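Local coordinates for major extracellular endoglucanase (PDB 4TUF), which hydrolyses internal beta-1,4-glucosidic linkages in cellulose, lichenin and cereal beta-D-glucans, its family 5 TIM-barrel catalytic domain being the part described here, at residues R230-P235 with T271-L276; Q217-T222 with G266-T271; V16-G21 with G305-F310. One frame throughout, in Å; residues are numbered along the deposited sequence.

How the contacts relate
Contacts 1 and 3 belong to the same curled sheet: contact 1 joins strand 231-238 to the run leading into strand 276-280, and contact 3 joins strands 309-311 and 16-23. Their centres are about 11 Å apart, and L276 O lies 2.8 Å from F310 N, a probable hydrogen bond that carries the sheet from one to the other. The side chains of L276 and F310 are each about 6 Å from that of E278, the probable nucleophile. Contact 2, centred about 10 Å from contact 1, packs outside the sheet, with L219 CD2 3.7 Å from L233 CD1. It shares T271 and one bound dihydrogenphosphate with contact 1.

Contact 1. Residues R230-P235 with T271-L276; sequences RLLLAP and THALLL. With 2HP (dihydrogenphosphate ion), chain I; 2HP (dihydrogenphosphate ion), chain F.
L233 grips the 271-276 run with both of its backbone polar groups. Its N donates to A273 O over 3.1 Å, and its O receives L275 N, also at 3.1 Å. Beside these two bonds, L233 CD1 lies 3.5 Å from H272 CB. On the neighbouring positions L232 CD1 fits between A273 CB and L275 CG, crossing the L275 side chain at about a right angle. L275 can meet it because its CG stands between the backbone N and carbonyl carbon (chi1 49°), while the methyl of A234 (CB) packs 4.0 Å from L275 CD1. P235 has no N-H to give, yet its CG still packs on L276 CD2.

Further out, F265 of helix 257-266 lies against P235, L274 and L276. At one end T271 OG1 donates to a dihydrogenphosphate O2 over 2.7 Å, and that oxygen sits at the edge of the H272 ring. R230, fixed through NE by P189 O, holds a second phosphate with NH1 and NH2. Leucine and alanine suit this buried place, where strand 231-233 meets the run that leads into strand 276-280, its parallel neighbour in the (beta/alpha)8 barrel.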
ATOM      1  N   ARG A 230       6.643 -15.863   3.424  1.00 32.92           N
ATOM      2  CA  ARG A 230       5.407 -15.099   3.256  1.00 33.14           C
ATOM      3  C   ARG A 230       5.596 -13.619   3.557  1.00 36.97           C
ATOM      4  O   ARG A 230       4.783 -12.794   3.141  1.00 41.70           O
ATOM      5  CB  ARG A 230       4.297 -15.644   4.156  1.00 30.97           C
ATOM      6  CG  ARG A 230       3.840 -17.042   3.820  1.00 29.35           C
ATOM      7  CD  ARG A 230       3.302 -17.130   2.419  1.00 29.72           C
ATOM      8  NE  ARG A 230       2.754 -18.456   2.161  1.00 37.90           N
ATOM      9  CZ  ARG A 230       3.473 -19.484   1.732  1.00 38.75           C
ATOM     10  NH1 ARG A 230       2.900 -20.657   1.534  1.00 35.26           N
ATOM     11  NH2 ARG A 230       4.768 -19.336   1.506  1.00 51.33           N
ATOM     12  N   LEU A 231       6.652 -13.285   4.293  1.00 33.08           N
ATOM     13  CA  LEU A 231       6.832 -11.919   4.777  1.00 29.37           C
ATOM     14  C   LEU A 231       7.296 -10.961   3.692  1.00 33.21           C
ATOM     15  O   LEU A 231       8.355 -11.137   3.092  1.00 35.67           O
ATOM     16  CB  LEU A 231       7.824 -11.886   5.933  1.00 33.12           C
ATOM     17  CG  LEU A 231       8.174 -10.481   6.424  1.00 34.50           C
ATOM     18  CD1 LEU A 231       6.942  -9.746   6.949  1.00 32.01           C
ATOM     19  CD2 LEU A 231       9.251 -10.562   7.485  1.00 36.28           C
ATOM     20  N   LEU A 232       6.488  -9.938   3.457  1.00 37.07           N
ATOM     21  CA  LEU A 232       6.796  -8.909   2.478  1.00 34.28           C
ATOM     22  C   LEU A 232       6.835  -7.569   3.202  1.00 40.29           C
ATOM     23  O   LEU A 232       5.841  -7.161   3.801  1.00 47.60           O
ATOM     24  CB  LEU A 232       5.751  -8.916   1.357  1.00 27.89           C
ATOM     25  CG  LEU A 232       5.789  -7.871   0.240  1.00 39.08           C
ATOM     26  CD1 LEU A 232       7.028  -8.019  -0.641  1.00 42.12           C
ATOM     27  CD2 LEU A 232       4.519  -7.971  -0.597  1.00 36.15           C
ATOM     28  N   LEU A 233       7.985  -6.903   3.189  1.00 32.28           N
ATOM     29  CA  LEU A 233       8.106  -5.614   3.862  1.00 29.81           C
ATOM     30  C   LEU A 233       7.676  -4.501   2.912  1.00 39.47           C
ATOM     31  O   LEU A 233       8.101  -4.460   1.750  1.00 36.73           O
ATOM     32  CB  LEU A 233       9.535  -5.383   4.345  1.00 37.16           C
ATOM     33  CG  LEU A 233      10.138  -6.339   5.376  1.00 36.82           C
ATOM     34  CD1 LEU A 233      11.588  -5.964   5.605  1.00 38.52           C
ATOM     35  CD2 LEU A 233       9.370  -6.300   6.689  1.00 31.47           C
ATOM     36  N   ALA A 234       6.829  -3.601   3.401  1.00 39.04           N
ATOM     37  CA  ALA A 234       6.214  -2.608   2.524  1.00 36.88           C
ATOM     38  C   ALA A 234       6.113  -1.220   3.153  1.00 37.08           C
ATOM     39  O   ALA A 234       5.017  -0.713   3.361  1.00 44.09           O
ATOM     40  CB  ALA A 234       4.828  -3.088   2.098  1.00 33.67           C
ATOM     41  N   PRO A 235       7.257  -0.587   3.437  1.00 33.10           N
ATOM     42  CA  PRO A 235       7.185   0.738   4.050  1.00 32.62           C
ATOM     43  C   PRO A 235       6.672   1.789   3.070  1.00 39.89           C
ATOM     44  O   PRO A 235       6.557   1.524   1.872  1.00 43.01           O
ATOM     45  CB  PRO A 235       8.636   1.020   4.435  1.00 26.08           C
ATOM     46  CG  PRO A 235       9.424   0.277   3.424  1.00 26.01           C
ATOM     47  CD  PRO A 235       8.647  -0.979   3.140  1.00 31.14           C
ATOM     48  N   THR A 271      18.282  -8.650   2.538  1.00 56.09           N
ATOM     49  CA  THR A 271      17.952  -9.857   3.294  1.00 56.69           C
ATOM     50  C   THR A 271      16.442 -10.117   3.402  1.00 50.90           C
ATOM     51  O   THR A 271      16.022 -11.194   3.825  1.00 51.68           O
ATOM     52  CB  THR A 271      18.552  -9.796   4.711  1.00 52.72           C
ATOM     53  OG1 THR A 271      18.118  -8.597   5.362  1.00 57.44           O
ATOM     54  CG2 THR A 271      20.066  -9.799   4.641  1.00 48.42           C
ATOM     55  N   HIS A 272      15.632  -9.136   3.019  1.00 45.06           N
ATOM     56  CA  HIS A 272      14.180  -9.300   3.023  1.00 42.83           C
ATOM     57  C   HIS A 272      13.566  -8.891   1.695  1.00 43.41           C
ATOM     58  O   HIS A 272      14.043  -7.965   1.045  1.00 50.76           O
ATOM     59  CB  HIS A 272      13.538  -8.474   4.136  1.00 42.99           C
ATOM     60  CG  HIS A 272      13.876  -8.935   5.518  1.00 46.94           C
ATOM     61  ND1 HIS A 272      15.031  -8.552   6.168  1.00 49.93           N
ATOM     62  CD2 HIS A 272      13.206  -9.735   6.378  1.00 48.76           C
ATOM     63  CE1 HIS A 272      15.058  -9.104   7.369  1.00 53.77           C
ATOM     64  NE2 HIS A 272      13.963  -9.827   7.521  1.00 56.42           N
ATOM     65  N   ALA A 273      12.501  -9.579   1.295  1.00 45.12           N
ATOM     66  CA  ALA A 273      11.691  -9.116   0.175  1.00 42.32           C
ATOM     67  C   ALA A 273      11.127  -7.760   0.555  1.00 38.22           C
ATOM     68  O   ALA A 273      10.507  -7.623   1.611  1.00 39.02           O
ATOM     69  CB  ALA A 273      10.576 -10.096  -0.147  1.00 34.46           C
ATOM     70  N   LEU A 274      11.359  -6.759  -0.289  1.00 45.02           N
ATOM     71  CA  LEU A 274      10.951  -5.399   0.032  1.00 36.01           C
ATOM     72  C   LEU A 274      10.484  -4.621  -1.190  1.00 40.66           C
ATOM     73  O   LEU A 274      11.035  -4.747  -2.283  1.00 46.45           O
ATOM     74  CB  LEU A 274      12.101  -4.659   0.718  1.00 48.29           C
ATOM     75  CG  LEU A 274      11.835  -3.299   1.373  1.00 45.79           C
ATOM     76  CD1 LEU A 274      12.771  -3.102   2.555  1.00 43.74           C
ATOM     77  CD2 LEU A 274      12.002  -2.155   0.378  1.00 41.35           C
ATOM     78  N   LEU A 275       9.445  -3.826  -0.982  1.00 44.14           N
ATOM     79  CA  LEU A 275       8.960  -2.881  -1.974  1.00 43.30           C
ATOM     80  C   LEU A 275       8.277  -1.734  -1.235  1.00 48.06           C
ATOM     81  O   LEU A 275       8.039  -1.826  -0.033  1.00 57.18           O
ATOM     82  CB  LEU A 275       8.002  -3.560  -2.961  1.00 42.21           C
ATOM     83  CG  LEU A 275       6.843  -4.431  -2.449  1.00 39.42           C
ATOM     84  CD1 LEU A 275       5.753  -3.630  -1.756  1.00 40.66           C
ATOM     85  CD2 LEU A 275       6.245  -5.228  -3.598  1.00 35.41           C
ATOM     86  N   LEU A 276       7.951  -0.660  -1.942  1.00 45.46           N
ATOM     87  CA  LEU A 276       7.208   0.430  -1.321  1.00 37.55           C
ATOM     88  C   LEU A 276       5.693   0.267  -1.497  1.00 35.99           C
ATOM     89  O   LEU A 276       5.196   0.152  -2.613  1.00 38.60           O
ATOM     90  CB  LEU A 276       7.661   1.764  -1.899  1.00 32.11           C
ATOM     91  CG  LEU A 276       9.132   2.079  -1.670  1.00 38.32           C
ATOM     92  CD1 LEU A 276       9.527   3.350  -2.407  1.00 37.41           C
ATOM     93  CD2 LEU A 276       9.398   2.196  -0.186  1.00 30.46           C
TER
HETATM   94  P   2HP I 405      18.447  -8.168   9.185  1.00118.76           P
HETATM   95  O1  2HP I 405      19.095  -9.503   8.893  1.00117.34           O
HETATM   96  O2  2HP I 405      17.861  -7.616   7.907  1.00118.63           O
HETATM   97  O3  2HP I 405      17.349  -8.352  10.206  1.00120.55           O
HETATM   98  O4  2HP I 405      19.471  -7.200   9.730  1.00117.05           O
HETATM   99  P   2HP F 402       5.668 -22.725  -0.069  1.00110.12           P
HETATM  100  O1  2HP F 402       6.390 -24.001  -0.433  1.00111.29           O
HETATM  101  O2  2HP F 402       6.680 -21.615   0.090  1.00111.57           O
HETATM  102  O3  2HP F 402       4.690 -22.359  -1.163  1.00111.00           O
HETATM  103  O4  2HP F 402       4.918 -22.924   1.227  1.00107.04           O

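Contact 2. Residues Q217-T222 with G266-T271; sequences QPLACT and GQFAGT. With 2HP (dihydrogenphosphate ion), chain I.
F268 reaches from its turn into the bend formed by Q217 to A220, and its ring makes most of the contact. A type I beta turn from G266 to A269, closed by A269 N to G266 O, presents the residue. With CG opposite the carbonyl carbon (chi1 -64°), the ring is sent across the gap between the two loops. At the root, F268 CB rests on L274 CD1. One flank then meets a charged group: F268 CD1 is 3.4 Å from O2 of the bound dihydrogenphosphate, which lies at the ring edge, near its plane. The same carbon touches L219 CD2. Further along, F268 CE1 comes within 3.8 Å of L219 CB, and the methyl of A220 packs on it too. L219 thus runs along the CE1-CD1 side of the ring, its CG set opposite its own backbone N (chi1 178°). At the tip, F268 CZ meets Q217 O at 3.8 Å, again at the ring edge. That oxygen already accepts A220 N, so the ring edge rests against a polar pair satisfied within its own turn. The other flank, at CE2, faces the backbone of Q217.

The flat ring packs on L219 and A220, while its weakly positive C-H edge can probably face the two oxygens. Beside it, Q217 and Q267 cross at about a right angle, but their amides are engaged by other residues: Q267 NE2 donates to R263 O, while Q217 NE2 bonds N215 OD1 and its OE1 accepts from T206 N. The C204-C221 disulfide ties down the Q217 loop. Together L219, F268, T271 and H272 form the phosphate pocket, in an irregular loop-to-loop packing on the outside of the TIM barrel, where the connection between strands 192-195 and 231-238 meets the loop following helix 257-266.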
ATOM      1  N   GLN A 217      13.834   0.365  10.971  1.00 38.44           N
ATOM      2  CA  GLN A 217      15.063   0.187  11.749  1.00 43.86           C
ATOM      3  C   GLN A 217      14.975  -0.832  12.901  1.00 42.59           C
ATOM      4  O   GLN A 217      15.894  -1.633  13.064  1.00 44.26           O
ATOM      5  CB  GLN A 217      15.533   1.532  12.313  1.00 40.09           C
ATOM      6  CG  GLN A 217      16.226   2.441  11.318  1.00 34.65           C
ATOM      7  CD  GLN A 217      16.378   3.850  11.854  1.00 42.67           C
ATOM      8  OE1 GLN A 217      17.447   4.237  12.324  1.00 46.22           O
ATOM      9  NE2 GLN A 217      15.297   4.623  11.800  1.00 39.75           N
ATOM     10  N   PRO A 218      13.885  -0.812  13.702  1.00 34.13           N
ATOM     11  CA  PRO A 218      13.864  -1.742  14.842  1.00 34.24           C
ATOM     12  C   PRO A 218      13.822  -3.230  14.463  1.00 41.08           C
ATOM     13  O   PRO A 218      14.005  -4.081  15.334  1.00 51.04           O
ATOM     14  CB  PRO A 218      12.584  -1.347  15.588  1.00 29.14           C
ATOM     15  CG  PRO A 218      12.346   0.065  15.214  1.00 29.08           C
ATOM     16  CD  PRO A 218      12.761   0.141  13.772  1.00 32.14           C
ATOM     17  N   LEU A 219      13.599  -3.536  13.189  1.00 39.63           N
ATOM     18  CA  LEU A 219      13.619  -4.920  12.713  1.00 34.90           C
ATOM     19  C   LEU A 219      15.006  -5.550  12.866  1.00 36.00           C
ATOM     20  O   LEU A 219      15.154  -6.770  12.903  1.00 37.06           O
ATOM     21  CB  LEU A 219      13.167  -4.978  11.251  1.00 29.55           C
ATOM     22  CG  LEU A 219      13.152  -6.331  10.545  1.00 37.05           C
ATOM     23  CD1 LEU A 219      12.260  -7.314  11.294  1.00 43.12           C
ATOM     24  CD2 LEU A 219      12.681  -6.166   9.110  1.00 36.40           C
ATOM     25  N   ALA A 220      16.028  -4.711  12.960  1.00 39.16           N
ATOM     26  CA  ALA A 220      17.388  -5.207  13.118  1.00 41.77           C
ATOM     27  C   ALA A 220      17.611  -5.781  14.517  1.00 44.56           C
ATOM     28  O   ALA A 220      18.453  -6.656  14.709  1.00 48.45           O
ATOM     29  CB  ALA A 220      18.388  -4.097  12.831  1.00 42.67           C
ATOM     30  N   CYS A 221      16.854  -5.282  15.490  1.00 47.74           N
ATOM     31  CA  CYS A 221      16.976  -5.726  16.877  1.00 49.11           C
ATOM     32  C   CYS A 221      15.942  -6.788  17.207  1.00 55.15           C
ATOM     33  O   CYS A 221      16.169  -7.644  18.061  1.00 57.51           O
ATOM     34  CB  CYS A 221      16.816  -4.549  17.843  1.00 40.70           C
ATOM     35  SG  CYS A 221      18.006  -3.219  17.608  1.00109.36           S
ATOM     36  N   THR A 222      14.804  -6.722  16.523  1.00 52.31           N
ATOM     37  CA  THR A 222      13.660  -7.560  16.851  1.00 44.49           C
ATOM     38  C   THR A 222      13.038  -8.154  15.598  1.00 38.93           C
ATOM     39  O   THR A 222      12.151  -7.556  14.992  1.00 35.28           O
ATOM     40  CB  THR A 222      12.582  -6.764  17.623  1.00 44.14           C
ATOM     41  OG1 THR A 222      13.198  -6.002  18.671  1.00 55.07           O
ATOM     42  CG2 THR A 222      11.558  -7.703  18.223  1.00 41.73           C
ATOM     43  N   GLY A 266      16.014   0.794   3.352  1.00 45.17           N
ATOM     44  CA  GLY A 266      16.838   0.256   2.298  1.00 46.12           C
ATOM     45  C   GLY A 266      17.796  -0.810   2.707  1.00 46.40           C
ATOM     46  O   GLY A 266      18.061  -1.742   2.007  1.00 46.36           O
ATOM     47  N   GLN A 267      18.346  -0.622   3.873  1.00 41.63           N
ATOM     48  CA  GLN A 267      19.330  -1.552   4.419  1.00 43.10           C
ATOM     49  C   GLN A 267      18.786  -2.972   4.592  1.00 44.50           C
ATOM     50  O   GLN A 267      19.552  -3.918   4.790  1.00 45.05           O
ATOM     51  CB  GLN A 267      19.843  -1.037   5.764  1.00 41.33           C
ATOM     52  CG  GLN A 267      18.731  -0.781   6.768  1.00 45.97           C
ATOM     53  CD  GLN A 267      19.247  -0.560   8.171  1.00 47.48           C
ATOM     54  OE1 GLN A 267      20.058  -1.335   8.676  1.00 55.28           O
ATOM     55  NE2 GLN A 267      18.781   0.502   8.812  1.00 42.90           N
ATOM     56  N   PHE A 268      17.465  -3.121   4.520  1.00 40.81           N
ATOM     57  CA  PHE A 268      16.841  -4.427   4.697  1.00 37.11           C
ATOM     58  C   PHE A 268      16.587  -5.128   3.373  1.00 41.71           C
ATOM     59  O   PHE A 268      16.186  -6.290   3.351  1.00 48.69           O
ATOM     60  CB  PHE A 268      15.531  -4.289   5.473  1.00 34.47           C
ATOM     61  CG  PHE A 268      15.720  -3.798   6.875  1.00 38.87           C
ATOM     62  CD1 PHE A 268      16.088  -4.669   7.882  1.00 38.50           C
ATOM     63  CD2 PHE A 268      15.551  -2.461   7.181  1.00 40.43           C
ATOM     64  CE1 PHE A 268      16.277  -4.222   9.169  1.00 37.27           C
ATOM     65  CE2 PHE A 268      15.738  -2.007   8.471  1.00 44.13           C
ATOM     66  CZ  PHE A 268      16.103  -2.891   9.465  1.00 42.52           C
ATOM     67  N   ALA A 269      16.842  -4.428   2.271  1.00 41.47           N
ATOM     68  CA  ALA A 269      16.529  -4.951   0.941  1.00 38.34           C
ATOM     69  C   ALA A 269      17.319  -6.203   0.607  1.00 41.08           C
ATOM     70  O   ALA A 269      16.834  -7.066  -0.119  1.00 49.95           O
ATOM     71  CB  ALA A 269      16.778  -3.891  -0.115  1.00 37.45           C
ATOM     72  N   GLY A 270      18.534  -6.297   1.139  1.00 46.47           N
ATOM     73  CA  GLY A 270      19.430  -7.389   0.809  1.00 45.89           C
ATOM     74  C   GLY A 270      19.100  -8.702   1.490  1.00 51.70           C
ATOM     75  O   GLY A 270      19.578  -9.755   1.071  1.00 55.18           O
ATOM     76  N   THR A 271      18.282  -8.650   2.538  1.00 56.09           N
ATOM     77  CA  THR A 271      17.952  -9.857   3.294  1.00 56.69           C
ATOM     78  C   THR A 271      16.442 -10.117   3.402  1.00 50.90           C
ATOM     79  O   THR A 271      16.022 -11.194   3.825  1.00 51.68           O
ATOM     80  CB  THR A 271      18.552  -9.796   4.711  1.00 52.72           C
ATOM     81  OG1 THR A 271      18.118  -8.597   5.362  1.00 57.44           O
ATOM     82  CG2 THR A 271      20.066  -9.799   4.641  1.00 48.42           C
TER
HETATM   83  P   2HP I 405      18.447  -8.168   9.185  1.00118.76           P
HETATM   84  O1  2HP I 405      19.095  -9.503   8.893  1.00117.34           O
HETATM   85  O2  2HP I 405      17.861  -7.616   7.907  1.00118.63           O
HETATM   86  O3  2HP I 405      17.349  -8.352  10.206  1.00120.55           O
HETATM   87  O4  2HP I 405      19.471  -7.200   9.730  1.00117.05           O

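Contact 3. Residues V16-G21 with G305-F310; sequences VVQLKG and GINQGF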
ATOM      1  N   VAL A  16       8.486 -15.955 -11.286  1.00 48.38           N
ATOM      2  CA  VAL A  16       8.692 -14.704 -10.563  1.00 47.74           C
ATOM      3  C   VAL A  16       7.655 -13.652 -10.952  1.00 49.67           C
ATOM      4  O   VAL A  16       7.432 -13.380 -12.127  1.00 53.75           O
ATOM      5  CB  VAL A  16      10.110 -14.134 -10.798  1.00 45.18           C
ATOM      6  CG1 VAL A  16      10.184 -12.673 -10.374  1.00 35.42           C
ATOM      7  CG2 VAL A  16      11.139 -14.953 -10.040  1.00 44.12           C
ATOM      8  N   VAL A  17       7.025 -13.074  -9.939  1.00 45.63           N
ATOM      9  CA  VAL A  17       6.046 -12.015 -10.112  1.00 43.61           C
ATOM     10  C   VAL A  17       6.696 -10.643  -9.930  1.00 45.18           C
ATOM     11  O   VAL A  17       7.460 -10.434  -8.993  1.00 52.31           O
ATOM     12  CB  VAL A  17       4.891 -12.175  -9.100  1.00 42.37           C
ATOM     13  CG1 VAL A  17       3.986 -10.959  -9.110  1.00 32.82           C
ATOM     14  CG2 VAL A  17       4.112 -13.457  -9.384  1.00 46.22           C
ATOM     15  N   GLN A  18       6.402  -9.714 -10.831  1.00 49.15           N
ATOM     16  CA  GLN A  18       6.847  -8.335 -10.661  1.00 39.23           C
ATOM     17  C   GLN A  18       5.644  -7.415 -10.519  1.00 43.16           C
ATOM     18  O   GLN A  18       4.773  -7.379 -11.390  1.00 45.78           O
ATOM     19  CB  GLN A  18       7.706  -7.884 -11.836  1.00 34.09           C
ATOM     20  CG  GLN A  18       8.230  -6.475 -11.674  1.00 39.13           C
ATOM     21  CD  GLN A  18       8.825  -5.924 -12.949  1.00 45.09           C
ATOM     22  OE1 GLN A  18       8.721  -6.537 -14.014  1.00 48.28           O
ATOM     23  NE2 GLN A  18       9.448  -4.756 -12.851  1.00 47.08           N
ATOM     24  N   LEU A  19       5.595  -6.671  -9.421  1.00 39.77           N
ATOM     25  CA  LEU A  19       4.432  -5.845  -9.136  1.00 34.51           C
ATOM     26  C   LEU A  19       4.600  -4.428  -9.653  1.00 37.91           C
ATOM     27  O   LEU A  19       5.137  -3.564  -8.966  1.00 38.30           O
ATOM     28  CB  LEU A  19       4.154  -5.823  -7.639  1.00 31.89           C
ATOM     29  CG  LEU A  19       3.930  -7.207  -7.038  1.00 31.87           C
ATOM     30  CD1 LEU A  19       3.844  -7.102  -5.537  1.00 32.36           C
ATOM     31  CD2 LEU A  19       2.674  -7.837  -7.615  1.00 24.49           C
ATOM     32  N   LYS A  20       4.145  -4.203 -10.879  1.00 43.74           N
ATOM     33  CA  LYS A  20       4.063  -2.864 -11.438  1.00 38.14           C
ATOM     34  C   LYS A  20       2.768  -2.237 -10.933  1.00 36.56           C
ATOM     35  O   LYS A  20       1.752  -2.238 -11.627  1.00 36.30           O
ATOM     36  CB  LYS A  20       4.100  -2.915 -12.963  1.00 37.91           C
ATOM     37  CG  LYS A  20       5.133  -3.887 -13.523  1.00 40.13           C
ATOM     38  CD  LYS A  20       5.023  -3.987 -15.033  1.00 44.43           C
ATOM     39  CE  LYS A  20       5.803  -5.169 -15.569  1.00 54.07           C
ATOM     40  NZ  LYS A  20       5.753  -5.262 -17.062  1.00 60.72           N
ATOM     41  N   GLY A  21       2.806  -1.715  -9.714  1.00 31.39           N
ATOM     42  CA  GLY A  21       1.580  -1.418  -8.998  1.00 32.58           C
ATOM     43  C   GLY A  21       1.187   0.033  -8.828  1.00 34.21           C
ATOM     44  O   GLY A  21       1.974   0.956  -9.079  1.00 31.63           O
ATOM     45  N   GLY A 305      18.216  -3.059  -6.343  1.00 48.51           N
ATOM     46  CA  GLY A 305      17.662  -4.239  -6.982  1.00 48.56           C
ATOM     47  C   GLY A 305      16.148  -4.281  -6.913  1.00 49.41           C
ATOM     48  O   GLY A 305      15.538  -5.331  -7.119  1.00 47.50           O
ATOM     49  N   ILE A 306      15.544  -3.131  -6.626  1.00 44.99           N
ATOM     50  CA  ILE A 306      14.098  -3.022  -6.504  1.00 47.23           C
ATOM     51  C   ILE A 306      13.470  -2.381  -7.735  1.00 51.17           C
ATOM     52  O   ILE A 306      13.776  -1.240  -8.064  1.00 59.40           O
ATOM     53  CB  ILE A 306      13.708  -2.187  -5.277  1.00 46.79           C
ATOM     54  CG1 ILE A 306      14.374  -2.743  -4.015  1.00 45.21           C
ATOM     55  CG2 ILE A 306      12.192  -2.124  -5.142  1.00 42.55           C
ATOM     56  CD1 ILE A 306      14.168  -1.871  -2.788  1.00 42.47           C
ATOM     57  N   ASN A 307      12.589  -3.109  -8.413  1.00 52.66           N
ATOM     58  CA  ASN A 307      11.902  -2.555  -9.577  1.00 53.33           C
ATOM     59  C   ASN A 307      10.393  -2.770  -9.508  1.00 51.77           C
ATOM     60  O   ASN A 307       9.740  -3.028 -10.522  1.00 53.57           O
ATOM     61  CB  ASN A 307      12.469  -3.150 -10.876  1.00 55.52           C
ATOM     62  CG  ASN A 307      12.374  -4.666 -10.932  1.00 56.45           C
ATOM     63  OD1 ASN A 307      11.659  -5.295 -10.152  1.00 59.66           O
ATOM     64  ND2 ASN A 307      13.095  -5.261 -11.875  1.00 59.21           N
ATOM     65  N   GLN A 308       9.846  -2.661  -8.300  1.00 49.42           N
ATOM     66  CA  GLN A 308       8.417  -2.842  -8.086  1.00 43.14           C
ATOM     67  C   GLN A 308       7.942  -2.089  -6.858  1.00 38.24           C
ATOM     68  O   GLN A 308       8.741  -1.621  -6.051  1.00 42.58           O
ATOM     69  CB  GLN A 308       8.074  -4.325  -7.947  1.00 43.51           C
ATOM     70  CG  GLN A 308       8.865  -5.055  -6.879  1.00 39.55           C
ATOM     71  CD  GLN A 308       8.496  -6.521  -6.801  1.00 43.84           C
ATOM     72  OE1 GLN A 308       7.447  -6.931  -7.297  1.00 48.47           O
ATOM     73  NE2 GLN A 308       9.353  -7.319  -6.180  1.00 52.47           N
ATOM     74  N   GLY A 309       6.628  -1.980  -6.724  1.00 34.90           N
ATOM     75  CA  GLY A 309       6.036  -1.215  -5.647  1.00 37.76           C
ATOM     76  C   GLY A 309       4.683  -0.693  -6.073  1.00 38.91           C
ATOM     77  O   GLY A 309       4.202  -1.019  -7.159  1.00 39.27           O
ATOM     78  N   PHE A 310       4.064   0.115  -5.220  1.00 37.87           N
ATOM     79  CA  PHE A 310       2.732   0.631  -5.495  1.00 33.19           C
ATOM     80  C   PHE A 310       2.714   2.150  -5.438  1.00 37.38           C
ATOM     81  O   PHE A 310       2.787   2.739  -4.356  1.00 43.37           O
ATOM     82  CB  PHE A 310       1.724   0.052  -4.505  1.00 33.48           C
ATOM     83  CG  PHE A 310       1.544  -1.437  -4.625  1.00 33.41           C
ATOM     84  CD1 PHE A 310       2.362  -2.306  -3.927  1.00 30.99           C
ATOM     85  CD2 PHE A 310       0.558  -1.966  -5.445  1.00 33.53           C
ATOM     86  CE1 PHE A 310       2.198  -3.674  -4.043  1.00 34.83           C
ATOM     87  CE2 PHE A 310       0.392  -3.333  -5.567  1.00 30.10           C
ATOM     88  CZ  PHE A 310       1.211  -4.187  -4.865  1.00 30.30           C
TER
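Q18 and N307 set their side chains across each other at about a right angle, with amide planes 35° apart, but the bond that joins them uses a backbone oxygen. Q18 NE2 donates to N307 O over 2.9 Å, with the acceptor lying in the plane of the Q18 amide. The fully extended glutamine gives the length needed, and the same NE2 is also bonded to W344 O.

From the opposite segment Q308 reaches across to 16-21. A chi1 of 54° tucks its CG in between N and C of its own backbone, and the extended chain crosses the L19 side chain obliquely to bring Q308 OE1 within 2.8 Å of L19 N. A glutamine carbonyl thus takes the place of a strand carbonyl. Beyond it the parallel backbone pairing begins: G309 N to L19 O at 3.1 Å, then G21 N to G309 O at 3.0 Å, the second bond bent (130° at the hydrogen).

On the interior side L19 CD1 points towards F310 CZ, 4.0 Å away. With no side chain at G21, the F310 ring can lie against its CA, F310 CD2 being 3.7 Å from G21 CA. G309 separately adopts backbone angles that favour glycine.

The contact closes the barrel between its first and last strands, more than 280 residues apart, and the two side-chain amides supply hydrogen bonds where the backbone pairing has not yet begun.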